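Local coordinates for protein cytochrome CH (Methylobacterium extorquens, PDB 1QN2) that probably carries electrons in the respiratory chain of a methylotroph, using a covalently bound heme c, as an unusual member of the cytochrome c2 group, at residues K9-C14 with A94-K99; S53-D58 with K71-T76; Q64-P69 with K87-I92. All blocks are in the same frame, centred on the assembly; numbering follows the deposited sequence.

Interaction 1: residues K9-C14 with A94-K99; sequences KAFAPC and AYLKTK. With HEC (heme c), chain D.
The backbone O of Tyr95, whose ring meets Phe11, takes two donors from Thr98. OG1 of Thr98 donates to Tyr95 O at 2.6 Å, arriving in the carbonyl plane with a C=O...donor angle of 149°. Thr98 N adds a weak bond to the same oxygen, so the last helical turn is held mainly by the hydroxyl just where the Tyr95 side chain leaves it. The ring of Tyr95 presents an edge to one face of Phe11, a T-shaped pair with centroids 5.3 Å apart and planes at 63°. CE2 of Tyr95 does the touching, 3.6 Å from Phe11 CG and set toward the rim of the ring. The contact is made where the chain runs on from helix 4-10, against helix 86-98, as in the packing of the N- and C-terminal helices of the class I cytochrome c fold. Behind the opposite face of Phe11, over the ring centre, lies Cys14 CB, and Cys14 SG continues into a thioether with CAB of the heme at 1.8 Å. Phe11 reaches this place because its CG stands opposite the backbone N (chi1 -171°), which swings the ring in between cysteine and tyrosine. Farther out along the ring, CE1 of Phe11 meets the methyl CD2 of Leu96 at 4.0 Å, on the same side as Tyr95. Cutting Phe11 back to an alanine here removes the ring and would probably leave the Tyr95 edge and that methyl facing a gap beside the thioether. Phe20 packs on both Phe11 and Leu96, while Leu29 also touches Phe11.

Interaction 2: residues S53-D58 with K71-T76; sequences SGLTWD and KKVPGT. With HEC (heme c), chain D.
Leu55 meets Lys72 and Val73 where the loop between helices 48-53 and 59-67 passes the end of helix 69-72, and two turns shape the pair: an ST turn at Ser53 and a type II beta turn from Val73 to Thr76. The contact itself is apolar. Methyl CD1 of Leu55 sits 3.8 Å from CE of Lys72 and 3.9 Å from CG2 of Val73, so one branch serves both partners. Lys72 offers its aliphatic chain because it bends at chi2 (56°); its ammonium goes on to a hydrogen bond with Gln64 and a salt bridge with Asp61. Val73 also packs on Trp65, Ala49 and Leu50.

Hydrogen bonds inside each segment set the turns. Leu55 N reaches Ser53 OG at 3.2 Å, nearly straight, while the same hydroxyl is bonded to Leu50 O. Thr76 N closes the other turn on Val73 O at 3.0 Å, with Gly75 at its third position.

Both segments then grip the heme, one propionate each. Trp57 NE1 donates to O1A at 2.7 Å with an N-H...acceptor angle of 167°, the oxygen lying in the indole plane at its edge. On the other propionate, Thr76 OG1 donates to O1D at 2.5 Å and itself accepts from Met78 N.

Interaction 3: residues Q64-P69 with K87-I92; sequences QWLADP and KKVDDI. With HEC (heme c), chain D.
Leu66 packs against Val89 and Ile92 in a buried, wholly apolar contact between helix 59-67 and helix 86-98, close beside a methyl-bearing rim of the heme. The backbones come nearest at Leu66 and Val89, whose CA atoms are 6.6 Å apart. CG1 of Val89 lies 4.2 Å from Leu66 CB, near the root of the leucine side chain. Farther out, CD1 of Leu66 meets CG2 of Ile92 at 3.7 Å, the two chains crossing obliquely. With CG turned opposite the carbonyl carbon (chi1 -61°), Leu66 forks between protein and cofactor: its CD2 rests 3.7 Å from the heme methyl CMB. Ile92 CG2 approaches that methyl too, at 4.0 Å, so both side chains close on one corner of the porphyrin.

One residue back, Trp65 turns its indole edge to the heme, NE1 being 3.3 Å from C3A, while Pro69 CB lies over one face of the indole. Leu66 is bonded through its backbone to Ile83, which also touches Val89. Ala10 packs against Ile92 and Ala6 against Asp91, so helix 86-98 meets helix 59-67 on one flank and helix 4-10 on another.

How the interactions relate
Interactions 1 and 3 are buried and both use helix 86-98, their centres 10 Å apart; they join where Ala10 packs on Lys88 and Ile92. Their chemistry is apolar, with an aromatic pair in the first and only aliphatic branches in the third. Interaction 2 is partly buried, lies across the chain's centre from interaction 1, about 19 Å between centres, and adds polar ties to the heme propionates. It touches interaction 3 through the indoles of Trp57 and Trp65. All three reach the heme differently: 9-14 by a covalent link, 53-58 and 71-76 by hydrogen bonds, 64-69 and 87-92 by packing alone.

Interaction 1: residues K9-C14 with A94-K99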
loop_
_atom_site.group_PDB
_atom_site.type_symbol
_atom_site.label_atom_id
_atom_site.label_comp_id
_atom_site.label_asym_id
_atom_site.label_seq_id
_atom_site.Cartn_x
_atom_site.Cartn_y
_atom_site.Cartn_z
ATOM N N LYS A 9 -13.748 -3.979 -2.971
ATOM C CA LYS A 9 -14.687 -3.495 -1.966
ATOM C C LYS A 9 -13.955 -3.068 -0.691
ATOM O O LYS A 9 -14.320 -2.064 -0.071
ATOM C CB LYS A 9 -15.693 -4.609 -1.625
ATOM C CG LYS A 9 -16.840 -4.129 -0.756
ATOM C CD LYS A 9 -18.112 -4.913 -1.051
ATOM C CE LYS A 9 -19.269 -4.423 -0.197
ATOM N NZ LYS A 9 -19.488 -5.291 0.993
ATOM N N ALA A 10 -12.930 -3.811 -0.294
ATOM C CA ALA A 10 -12.156 -3.512 0.914
ATOM C C ALA A 10 -11.225 -2.328 0.738
ATOM O O ALA A 10 -10.661 -1.787 1.704
ATOM C CB ALA A 10 -11.343 -4.756 1.297
ATOM N N PHE A 11 -11.032 -1.878 -0.493
ATOM C CA PHE A 11 -10.156 -0.764 -0.797
ATOM C C PHE A 11 -10.754 0.580 -0.453
ATOM O O PHE A 11 -10.082 1.621 -0.482
ATOM C CB PHE A 11 -9.700 -0.832 -2.250
ATOM C CG PHE A 11 -8.632 0.142 -2.637
ATOM C CD1 PHE A 11 -7.298 -0.137 -2.418
ATOM C CD2 PHE A 11 -8.976 1.336 -3.248
ATOM C CE1 PHE A 11 -6.300 0.746 -2.766
ATOM C CE2 PHE A 11 -7.979 2.210 -3.616
ATOM C CZ PHE A 11 -6.650 1.944 -3.368
ATOM N N ALA A 12 -12.035 0.616 -0.101
ATOM C CA ALA A 12 -12.736 1.825 0.238
ATOM C C ALA A 12 -11.976 2.789 1.109
ATOM O O ALA A 12 -11.825 3.971 0.765
ATOM C CB ALA A 12 -14.126 1.544 0.784
ATOM N N PRO A 13 -11.467 2.363 2.273
ATOM C CA PRO A 13 -10.736 3.293 3.135
ATOM C C PRO A 13 -9.531 3.918 2.454
ATOM O O PRO A 13 -9.219 5.086 2.708
ATOM C CB PRO A 13 -10.294 2.420 4.308
ATOM C CG PRO A 13 -10.524 1.004 3.884
ATOM C CD PRO A 13 -11.694 1.068 2.930
ATOM N N CYS A 14 -8.849 3.174 1.592
ATOM C CA CYS A 14 -7.673 3.649 0.890
ATOM C C CYS A 14 -7.949 4.757 -0.099
ATOM O O CYS A 14 -7.061 5.572 -0.404
ATOM C CB CYS A 14 -6.988 2.466 0.163
ATOM S SG CYS A 14 -7.073 0.916 1.102
ATOM N N ALA A 94 -4.828 -8.737 -3.846
ATOM C CA ALA A 94 -5.234 -9.311 -5.166
ATOM C C ALA A 94 -5.737 -8.164 -6.046
ATOM O O ALA A 94 -5.542 -8.088 -7.258
ATOM C CB ALA A 94 -6.395 -10.279 -4.887
ATOM N N TYR A 95 -6.412 -7.220 -5.392
ATOM C CA TYR A 95 -6.947 -6.075 -6.127
ATOM C C TYR A 95 -5.847 -5.207 -6.696
ATOM O O TYR A 95 -5.912 -4.797 -7.859
ATOM C CB TYR A 95 -7.897 -5.278 -5.243
ATOM C CG TYR A 95 -8.350 -3.974 -5.857
ATOM C CD1 TYR A 95 -9.019 -3.983 -7.079
ATOM C CD2 TYR A 95 -8.101 -2.754 -5.243
ATOM C CE1 TYR A 95 -9.425 -2.800 -7.658
ATOM C CE2 TYR A 95 -8.531 -1.560 -5.806
ATOM C CZ TYR A 95 -9.185 -1.600 -7.026
ATOM O OH TYR A 95 -9.605 -0.451 -7.656
ATOM N N LEU A 96 -4.819 -4.923 -5.895
ATOM C CA LEU A 96 -3.696 -4.104 -6.308
ATOM C C LEU A 96 -2.969 -4.686 -7.508
ATOM O O LEU A 96 -2.490 -3.965 -8.382
ATOM C CB LEU A 96 -2.704 -3.928 -5.144
ATOM C CG LEU A 96 -3.169 -3.133 -3.927
ATOM C CD1 LEU A 96 -2.011 -3.027 -2.914
ATOM C CD2 LEU A 96 -3.616 -1.744 -4.343
ATOM N N LYS A 97 -2.882 -6.015 -7.547
ATOM C CA LYS A 97 -2.204 -6.666 -8.659
ATOM C C LYS A 97 -2.912 -6.377 -9.978
ATOM O O LYS A 97 -2.276 -6.319 -11.033
ATOM C CB LYS A 97 -2.111 -8.175 -8.421
ATOM C CG LYS A 97 -1.109 -8.585 -7.353
ATOM C CD LYS A 97 -0.937 -10.090 -7.323
ATOM C CE LYS A 97 -0.055 -10.604 -6.219
ATOM N NZ LYS A 97 0.033 -12.095 -6.260
ATOM N N THR A 98 -4.228 -6.179 -9.927
ATOM C CA THR A 98 -4.977 -5.902 -11.144
ATOM C C THR A 98 -4.676 -4.515 -11.694
ATOM O O THR A 98 -4.959 -4.264 -12.867
ATOM C CB THR A 98 -6.486 -6.061 -10.969
ATOM O OG1 THR A 98 -7.028 -4.948 -10.252
ATOM C CG2 THR A 98 -6.850 -7.358 -10.287
ATOM N N LYS A 99 -4.129 -3.645 -10.857
ATOM C CA LYS A 99 -3.798 -2.286 -11.263
ATOM C C LYS A 99 -2.362 -2.169 -11.735
ATOM O O LYS A 99 -1.496 -1.573 -11.107
ATOM C CB LYS A 99 -4.088 -1.299 -10.136
ATOM C CG LYS A 99 -5.377 -0.519 -10.333
ATOM C CD LYS A 99 -6.589 -1.439 -10.397
ATOM C CE LYS A 99 -7.715 -0.724 -11.150
ATOM N NZ LYS A 99 -7.119 0.295 -12.068
HETATM FE FE HEC D . -1.342 4.478 1.836
HETATM C CHA HEC D . 1.970 4.908 1.058
HETATM C CHB HEC D . -1.290 1.378 0.335
HETATM C CHC HEC D . -4.432 3.757 3.207
HETATM C CHD HEC D . -1.607 7.691 2.809
HETATM N NA HEC D . 0.088 3.344 0.835
HETATM C C1A HEC D . 1.408 3.703 0.657
HETATM C C2A HEC D . 2.015 2.651 0.033
HETATM C C3A HEC D . 1.107 1.660 -0.173
HETATM C C4A HEC D . -0.101 2.091 0.330
HETATM C CMA HEC D . 1.518 0.362 -0.859
HETATM C CAA HEC D . 3.464 2.577 -0.385
HETATM C CBA HEC D . 3.586 3.066 -1.829
HETATM C CGA HEC D . 5.017 3.252 -2.318
HETATM O O1A HEC D . 5.995 2.709 -1.747
HETATM O O2A HEC D . 5.170 3.598 -3.523
HETATM N NB HEC D . -2.665 2.875 1.746
HETATM C C1B HEC D . -2.430 1.729 1.032
HETATM C C2B HEC D . -3.612 1.025 1.024
HETATM C C3B HEC D . -4.479 1.622 1.909
HETATM C C4B HEC D . -3.907 2.826 2.307
HETATM C CMB HEC D . -3.951 -0.312 0.385
HETATM C CAB HEC D . -5.698 1.069 2.308
HETATM C CBB HEC D . -5.748 -0.074 3.113
HETATM N NC HEC D . -2.772 5.542 2.880
HETATM C C1C HEC D . -3.993 5.075 3.284
HETATM C C2C HEC D . -4.678 6.169 3.764
HETATM C C3C HEC D . -3.902 7.292 3.630
HETATM C C4C HEC D . -2.695 6.885 3.101
HETATM C CMC HEC D . -6.075 6.360 4.330
HETATM C CAC HEC D . -4.271 8.592 3.990
HETATM C CBC HEC D . -4.779 8.930 5.248
HETATM N ND HEC D . -0.016 6.056 1.901
HETATM C C1D HEC D . -0.359 7.270 2.399
HETATM C C2D HEC D . 0.798 8.023 2.409
HETATM C C3D HEC D . 1.793 7.253 1.900
HETATM C C4D HEC D . 1.311 6.004 1.595
HETATM C CMD HEC D . 1.083 9.448 2.846
HETATM C CAD HEC D . 3.250 7.655 1.769
HETATM C CBD HEC D . 3.852 7.062 3.058
HETATM C CGD HEC D . 5.255 7.584 3.354
HETATM O O1D HEC D . 5.757 7.250 4.463
HETATM O O2D HEC D . 5.924 8.231 2.520
#

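Interaction 2: residues S53-D58 with K71-T76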
loop_
_atom_site.group_PDB
_atom_site.type_symbol
_atom_site.label_atom_id
_atom_site.label_comp_id
_atom_site.label_asym_id
_atom_site.label_seq_id
_atom_site.Cartn_x
_atom_site.Cartn_y
_atom_site.Cartn_z
ATOM N N SER A 53 13.763 2.635 3.683
ATOM C CA SER A 53 13.398 1.306 4.137
ATOM C C SER A 53 14.077 0.212 3.321
ATOM O O SER A 53 14.373 -0.849 3.856
ATOM C CB SER A 53 11.870 1.123 4.051
ATOM O OG SER A 53 11.494 1.064 2.671
ATOM N N GLY A 54 14.312 0.461 2.037
ATOM C CA GLY A 54 14.939 -0.540 1.190
ATOM C C GLY A 54 14.008 -1.702 0.900
ATOM O O GLY A 54 14.422 -2.737 0.378
ATOM N N LEU A 55 12.727 -1.563 1.232
ATOM C CA LEU A 55 11.768 -2.635 1.036
ATOM C C LEU A 55 11.307 -2.758 -0.421
ATOM O O LEU A 55 11.331 -1.821 -1.211
ATOM C CB LEU A 55 10.502 -2.346 1.888
ATOM C CG LEU A 55 10.598 -2.441 3.403
ATOM C CD1 LEU A 55 9.292 -2.057 4.066
ATOM C CD2 LEU A 55 11.081 -3.786 3.904
ATOM N N THR A 56 10.900 -3.984 -0.738
ATOM C CA THR A 56 10.325 -4.337 -2.040
ATOM C C THR A 56 8.863 -4.761 -1.768
ATOM O O THR A 56 8.652 -5.634 -0.924
ATOM C CB THR A 56 11.043 -5.501 -2.723
ATOM O OG1 THR A 56 12.271 -5.044 -3.309
ATOM C CG2 THR A 56 10.160 -6.070 -3.842
ATOM N N TRP A 57 7.910 -4.128 -2.436
ATOM C CA TRP A 57 6.528 -4.443 -2.206
ATOM C C TRP A 57 6.085 -5.805 -2.655
ATOM O O TRP A 57 5.184 -5.926 -3.495
ATOM C CB TRP A 57 5.588 -3.347 -2.666
ATOM C CG TRP A 57 5.680 -2.105 -1.830
ATOM C CD1 TRP A 57 5.798 -0.823 -2.272
ATOM C CD2 TRP A 57 5.682 -2.040 -0.396
ATOM N NE1 TRP A 57 5.835 0.044 -1.201
ATOM C CE2 TRP A 57 5.803 -0.680 -0.040
ATOM C CE3 TRP A 57 5.558 -2.991 0.615
ATOM C CZ2 TRP A 57 5.793 -0.251 1.287
ATOM C CZ3 TRP A 57 5.593 -2.573 1.934
ATOM C CH2 TRP A 57 5.704 -1.215 2.255
ATOM N N ASP A 58 6.687 -6.866 -2.119
ATOM C CA ASP A 58 6.226 -8.214 -2.522
ATOM C C ASP A 58 4.979 -8.530 -1.679
ATOM O O ASP A 58 4.607 -7.659 -0.878
ATOM C CB ASP A 58 7.305 -9.244 -2.305
ATOM C CG ASP A 58 7.809 -9.429 -0.901
ATOM O OD1 ASP A 58 7.312 -8.818 0.068
ATOM O OD2 ASP A 58 8.761 -10.226 -0.729
ATOM N N LYS A 71 4.205 0.086 12.346
ATOM C CA LYS A 71 5.094 -0.903 12.979
ATOM C C LYS A 71 6.063 -1.460 11.942
ATOM O O LYS A 71 7.179 -1.857 12.254
ATOM C CB LYS A 71 4.262 -2.031 13.586
ATOM C CG LYS A 71 5.060 -3.273 13.943
ATOM C CD LYS A 71 4.139 -4.480 14.054
ATOM C CE LYS A 71 4.910 -5.744 14.386
ATOM N NZ LYS A 71 4.259 -6.530 15.469
ATOM N N LYS A 72 5.619 -1.485 10.688
ATOM C CA LYS A 72 6.463 -2.004 9.598
ATOM C C LYS A 72 7.513 -0.963 9.217
ATOM O O LYS A 72 8.669 -1.263 8.921
ATOM C CB LYS A 72 5.553 -2.255 8.369
ATOM C CG LYS A 72 6.318 -2.775 7.153
ATOM C CD LYS A 72 7.071 -4.047 7.532
ATOM C CE LYS A 72 7.634 -4.696 6.272
ATOM N NZ LYS A 72 8.338 -5.959 6.628
ATOM N N VAL A 73 7.075 0.289 9.216
ATOM C CA VAL A 73 7.990 1.377 8.859
ATOM C C VAL A 73 7.814 2.544 9.824
ATOM O O VAL A 73 7.138 3.530 9.540
ATOM C CB VAL A 73 7.745 1.868 7.418
ATOM C CG1 VAL A 73 8.710 3.039 7.135
ATOM C CG2 VAL A 73 8.066 0.734 6.418
ATOM N N PRO A 74 8.440 2.409 11.003
ATOM C CA PRO A 74 8.304 3.510 11.969
ATOM C C PRO A 74 8.688 4.834 11.320
ATOM O O PRO A 74 9.731 4.953 10.680
ATOM C CB PRO A 74 9.306 3.135 13.065
ATOM C CG PRO A 74 9.354 1.632 12.987
ATOM C CD PRO A 74 9.319 1.334 11.476
ATOM N N GLY A 75 7.810 5.816 11.489
ATOM C CA GLY A 75 8.040 7.120 10.921
ATOM C C GLY A 75 7.382 7.364 9.580
ATOM O O GLY A 75 7.539 8.451 9.017
ATOM N N THR A 76 6.631 6.403 9.038
ATOM C CA THR A 76 5.984 6.667 7.744
ATOM C C THR A 76 4.939 7.764 7.877
ATOM O O THR A 76 4.359 7.975 8.950
ATOM C CB THR A 76 5.268 5.382 7.236
ATOM O OG1 THR A 76 4.499 5.722 6.065
ATOM C CG2 THR A 76 4.320 4.873 8.310
HETATM FE FE HEC D . -1.342 4.478 1.836
HETATM C CHA HEC D . 1.970 4.908 1.058
HETATM C CHB HEC D . -1.290 1.378 0.335
HETATM C CHC HEC D . -4.432 3.757 3.207
HETATM C CHD HEC D . -1.607 7.691 2.809
HETATM N NA HEC D . 0.088 3.344 0.835
HETATM C C1A HEC D . 1.408 3.703 0.657
HETATM C C2A HEC D . 2.015 2.651 0.033
HETATM C C3A HEC D . 1.107 1.660 -0.173
HETATM C C4A HEC D . -0.101 2.091 0.330
HETATM C CMA HEC D . 1.518 0.362 -0.859
HETATM C CAA HEC D . 3.464 2.577 -0.385
HETATM C CBA HEC D . 3.586 3.066 -1.829
HETATM C CGA HEC D . 5.017 3.252 -2.318
HETATM O O1A HEC D . 5.995 2.709 -1.747
HETATM O O2A HEC D . 5.170 3.598 -3.523
HETATM N NB HEC D . -2.665 2.875 1.746
HETATM C C1B HEC D . -2.430 1.729 1.032
HETATM C C2B HEC D . -3.612 1.025 1.024
HETATM C C3B HEC D . -4.479 1.622 1.909
HETATM C C4B HEC D . -3.907 2.826 2.307
HETATM C CMB HEC D . -3.951 -0.312 0.385
HETATM C CAB HEC D . -5.698 1.069 2.308
HETATM C CBB HEC D . -5.748 -0.074 3.113
HETATM N NC HEC D . -2.772 5.542 2.880
HETATM C C1C HEC D . -3.993 5.075 3.284
HETATM C C2C HEC D . -4.678 6.169 3.764
HETATM C C3C HEC D . -3.902 7.292 3.630
HETATM C C4C HEC D . -2.695 6.885 3.101
HETATM C CMC HEC D . -6.075 6.360 4.330
HETATM C CAC HEC D . -4.271 8.592 3.990
HETATM C CBC HEC D . -4.779 8.930 5.248
HETATM N ND HEC D . -0.016 6.056 1.901
HETATM C C1D HEC D . -0.359 7.270 2.399
HETATM C C2D HEC D . 0.798 8.023 2.409
HETATM C C3D HEC D . 1.793 7.253 1.900
HETATM C C4D HEC D . 1.311 6.004 1.595
HETATM C CMD HEC D . 1.083 9.448 2.846
HETATM C CAD HEC D . 3.250 7.655 1.769
HETATM C CBD HEC D . 3.852 7.062 3.058
HETATM C CGD HEC D . 5.255 7.584 3.354
HETATM O O1D HEC D . 5.757 7.250 4.463
HETATM O O2D HEC D . 5.924 8.231 2.520
#

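Interaction 3: residues Q64-P69 with K87-I92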
loop_
_atom_site.group_PDB
_atom_site.type_symbol
_atom_site.label_atom_id
_atom_site.label_comp_id
_atom_site.label_asym_id
_atom_site.label_seq_id
_atom_site.Cartn_x
_atom_site.Cartn_y
_atom_site.Cartn_z
ATOM N N GLN A 64 2.452 -7.254 5.789
ATOM C CA GLN A 64 2.794 -6.623 7.070
ATOM C C GLN A 64 2.454 -5.148 7.076
ATOM O O GLN A 64 1.884 -4.639 8.039
ATOM C CB GLN A 64 4.266 -6.868 7.395
ATOM C CG GLN A 64 4.539 -8.384 7.436
ATOM C CD GLN A 64 5.988 -8.705 7.725
ATOM O OE1 GLN A 64 6.836 -7.818 7.816
ATOM N NE2 GLN A 64 6.285 -9.992 7.870
ATOM N N TRP A 65 2.788 -4.457 5.995
ATOM C CA TRP A 65 2.534 -3.036 5.823
ATOM C C TRP A 65 1.074 -2.676 5.986
ATOM O O TRP A 65 0.719 -1.705 6.665
ATOM C CB TRP A 65 3.050 -2.576 4.460
ATOM C CG TRP A 65 2.680 -1.210 4.005
ATOM C CD1 TRP A 65 1.852 -0.870 2.963
ATOM C CD2 TRP A 65 3.196 0.020 4.525
ATOM N NE1 TRP A 65 1.814 0.502 2.825
ATOM C CE2 TRP A 65 2.624 1.066 3.776
ATOM C CE3 TRP A 65 4.094 0.330 5.556
ATOM C CZ2 TRP A 65 2.913 2.404 4.036
ATOM C CZ3 TRP A 65 4.378 1.658 5.808
ATOM C CH2 TRP A 65 3.792 2.678 5.052
ATOM N N LEU A 66 0.166 -3.433 5.363
ATOM C CA LEU A 66 -1.249 -3.101 5.505
ATOM C C LEU A 66 -1.787 -3.457 6.873
ATOM O O LEU A 66 -2.720 -2.806 7.364
ATOM C CB LEU A 66 -2.071 -3.755 4.394
ATOM C CG LEU A 66 -1.730 -3.336 2.960
ATOM C CD1 LEU A 66 -2.777 -3.838 1.952
ATOM C CD2 LEU A 66 -1.638 -1.815 2.835
ATOM N N ALA A 67 -1.245 -4.477 7.542
ATOM C CA ALA A 67 -1.769 -4.827 8.867
ATOM C C ALA A 67 -1.454 -3.745 9.894
ATOM O O ALA A 67 -2.237 -3.486 10.814
ATOM C CB ALA A 67 -1.184 -6.162 9.317
ATOM N N ASP A 68 -0.305 -3.102 9.745
ATOM C CA ASP A 68 0.105 -2.034 10.687
ATOM C C ASP A 68 1.292 -1.277 10.061
ATOM O O ASP A 68 2.434 -1.683 10.239
ATOM C CB ASP A 68 0.611 -2.725 11.976
ATOM C CG ASP A 68 0.681 -1.775 13.148
ATOM O OD1 ASP A 68 0.804 -0.555 12.921
ATOM O OD2 ASP A 68 0.611 -2.243 14.305
ATOM N N PRO A 69 0.985 -0.207 9.329
ATOM C CA PRO A 69 1.965 0.616 8.647
ATOM C C PRO A 69 3.083 1.137 9.526
ATOM O O PRO A 69 4.263 0.949 9.199
ATOM C CB PRO A 69 1.155 1.759 8.052
ATOM C CG PRO A 69 -0.271 1.411 8.198
ATOM C CD PRO A 69 -0.405 0.196 9.047
ATOM N N LYS A 87 -7.403 -11.956 5.874
ATOM C CA LYS A 87 -8.091 -12.313 4.621
ATOM C C LYS A 87 -8.380 -11.030 3.830
ATOM O O LYS A 87 -8.220 -10.978 2.619
ATOM C CB LYS A 87 -9.421 -12.993 4.972
ATOM N N LYS A 88 -8.802 -9.994 4.555
ATOM C CA LYS A 88 -9.093 -8.720 3.888
ATOM C C LYS A 88 -7.823 -8.162 3.256
ATOM O O LYS A 88 -7.828 -7.626 2.150
ATOM C CB LYS A 88 -9.675 -7.720 4.880
ATOM C CG LYS A 88 -10.583 -6.681 4.257
ATOM C CD LYS A 88 -11.455 -6.001 5.302
ATOM C CE LYS A 88 -12.769 -6.751 5.487
ATOM N NZ LYS A 88 -13.941 -5.879 5.199
ATOM N N VAL A 89 -6.719 -8.298 3.988
ATOM C CA VAL A 89 -5.444 -7.806 3.471
ATOM C C VAL A 89 -5.087 -8.521 2.165
ATOM O O VAL A 89 -4.645 -7.882 1.210
ATOM C CB VAL A 89 -4.305 -8.050 4.488
ATOM C CG1 VAL A 89 -2.958 -7.806 3.820
ATOM C CG2 VAL A 89 -4.468 -7.129 5.693
ATOM N N ASP A 90 -5.270 -9.836 2.143
ATOM C CA ASP A 90 -4.969 -10.636 0.955
ATOM C C ASP A 90 -5.862 -10.169 -0.214
ATOM O O ASP A 90 -5.367 -10.040 -1.330
ATOM C CB ASP A 90 -5.257 -12.113 1.223
ATOM C CG ASP A 90 -4.147 -12.855 1.920
ATOM O OD1 ASP A 90 -2.967 -12.470 1.797
ATOM O OD2 ASP A 90 -4.459 -13.853 2.608
ATOM N N ASP A 91 -7.133 -9.930 0.089
ATOM C CA ASP A 91 -8.083 -9.478 -0.946
ATOM C C ASP A 91 -7.611 -8.163 -1.545
ATOM O O ASP A 91 -7.596 -7.955 -2.758
ATOM C CB ASP A 91 -9.476 -9.323 -0.340
ATOM C CG ASP A 91 -10.097 -10.682 -0.031
ATOM O OD1 ASP A 91 -9.581 -11.681 -0.560
ATOM O OD2 ASP A 91 -11.080 -10.734 0.728
ATOM N N ILE A 92 -7.203 -7.253 -0.660
ATOM C CA ILE A 92 -6.712 -5.959 -1.144
ATOM C C ILE A 92 -5.508 -6.156 -2.048
ATOM O O ILE A 92 -5.376 -5.532 -3.105
ATOM C CB ILE A 92 -6.351 -5.043 0.040
ATOM C CG1 ILE A 92 -7.619 -4.623 0.778
ATOM C CG2 ILE A 92 -5.558 -3.837 -0.428
ATOM C CD1 ILE A 92 -7.508 -3.723 1.961
HETATM FE FE HEC D . -1.342 4.478 1.836
HETATM C CHA HEC D . 1.970 4.908 1.058
HETATM C CHB HEC D . -1.290 1.378 0.335
HETATM C CHC HEC D . -4.432 3.757 3.207
HETATM C CHD HEC D . -1.607 7.691 2.809
HETATM N NA HEC D . 0.088 3.344 0.835
HETATM C C1A HEC D . 1.408 3.703 0.657
HETATM C C2A HEC D . 2.015 2.651 0.033
HETATM C C3A HEC D . 1.107 1.660 -0.173
HETATM C C4A HEC D . -0.101 2.091 0.330
HETATM C CMA HEC D . 1.518 0.362 -0.859
HETATM C CAA HEC D . 3.464 2.577 -0.385
HETATM C CBA HEC D . 3.586 3.066 -1.829
HETATM C CGA HEC D . 5.017 3.252 -2.318
HETATM O O1A HEC D . 5.995 2.709 -1.747
HETATM O O2A HEC D . 5.170 3.598 -3.523
HETATM N NB HEC D . -2.665 2.875 1.746
HETATM C C1B HEC D . -2.430 1.729 1.032
HETATM C C2B HEC D . -3.612 1.025 1.024
HETATM C C3B HEC D . -4.479 1.622 1.909
HETATM C C4B HEC D . -3.907 2.826 2.307
HETATM C CMB HEC D . -3.951 -0.312 0.385
HETATM C CAB HEC D . -5.698 1.069 2.308
HETATM C CBB HEC D . -5.748 -0.074 3.113
HETATM N NC HEC D . -2.772 5.542 2.880
HETATM C C1C HEC D . -3.993 5.075 3.284
HETATM C C2C HEC D . -4.678 6.169 3.764
HETATM C C3C HEC D . -3.902 7.292 3.630
HETATM C C4C HEC D . -2.695 6.885 3.101
HETATM C CMC HEC D . -6.075 6.360 4.330
HETATM C CAC HEC D . -4.271 8.592 3.990
HETATM C CBC HEC D . -4.779 8.930 5.248
HETATM N ND HEC D . -0.016 6.056 1.901
HETATM C C1D HEC D . -0.359 7.270 2.399
HETATM C C2D HEC D . 0.798 8.023 2.409
HETATM C C3D HEC D . 1.793 7.253 1.900
HETATM C C4D HEC D . 1.311 6.004 1.595
HETATM C CMD HEC D . 1.083 9.448 2.846
HETATM C CAD HEC D . 3.250 7.655 1.769
HETATM C CBD HEC D . 3.852 7.062 3.058
HETATM C CGD HEC D . 5.255 7.584 3.354
HETATM O O1D HEC D . 5.757 7.250 4.463
HETATM O O2D HEC D . 5.924 8.231 2.520
#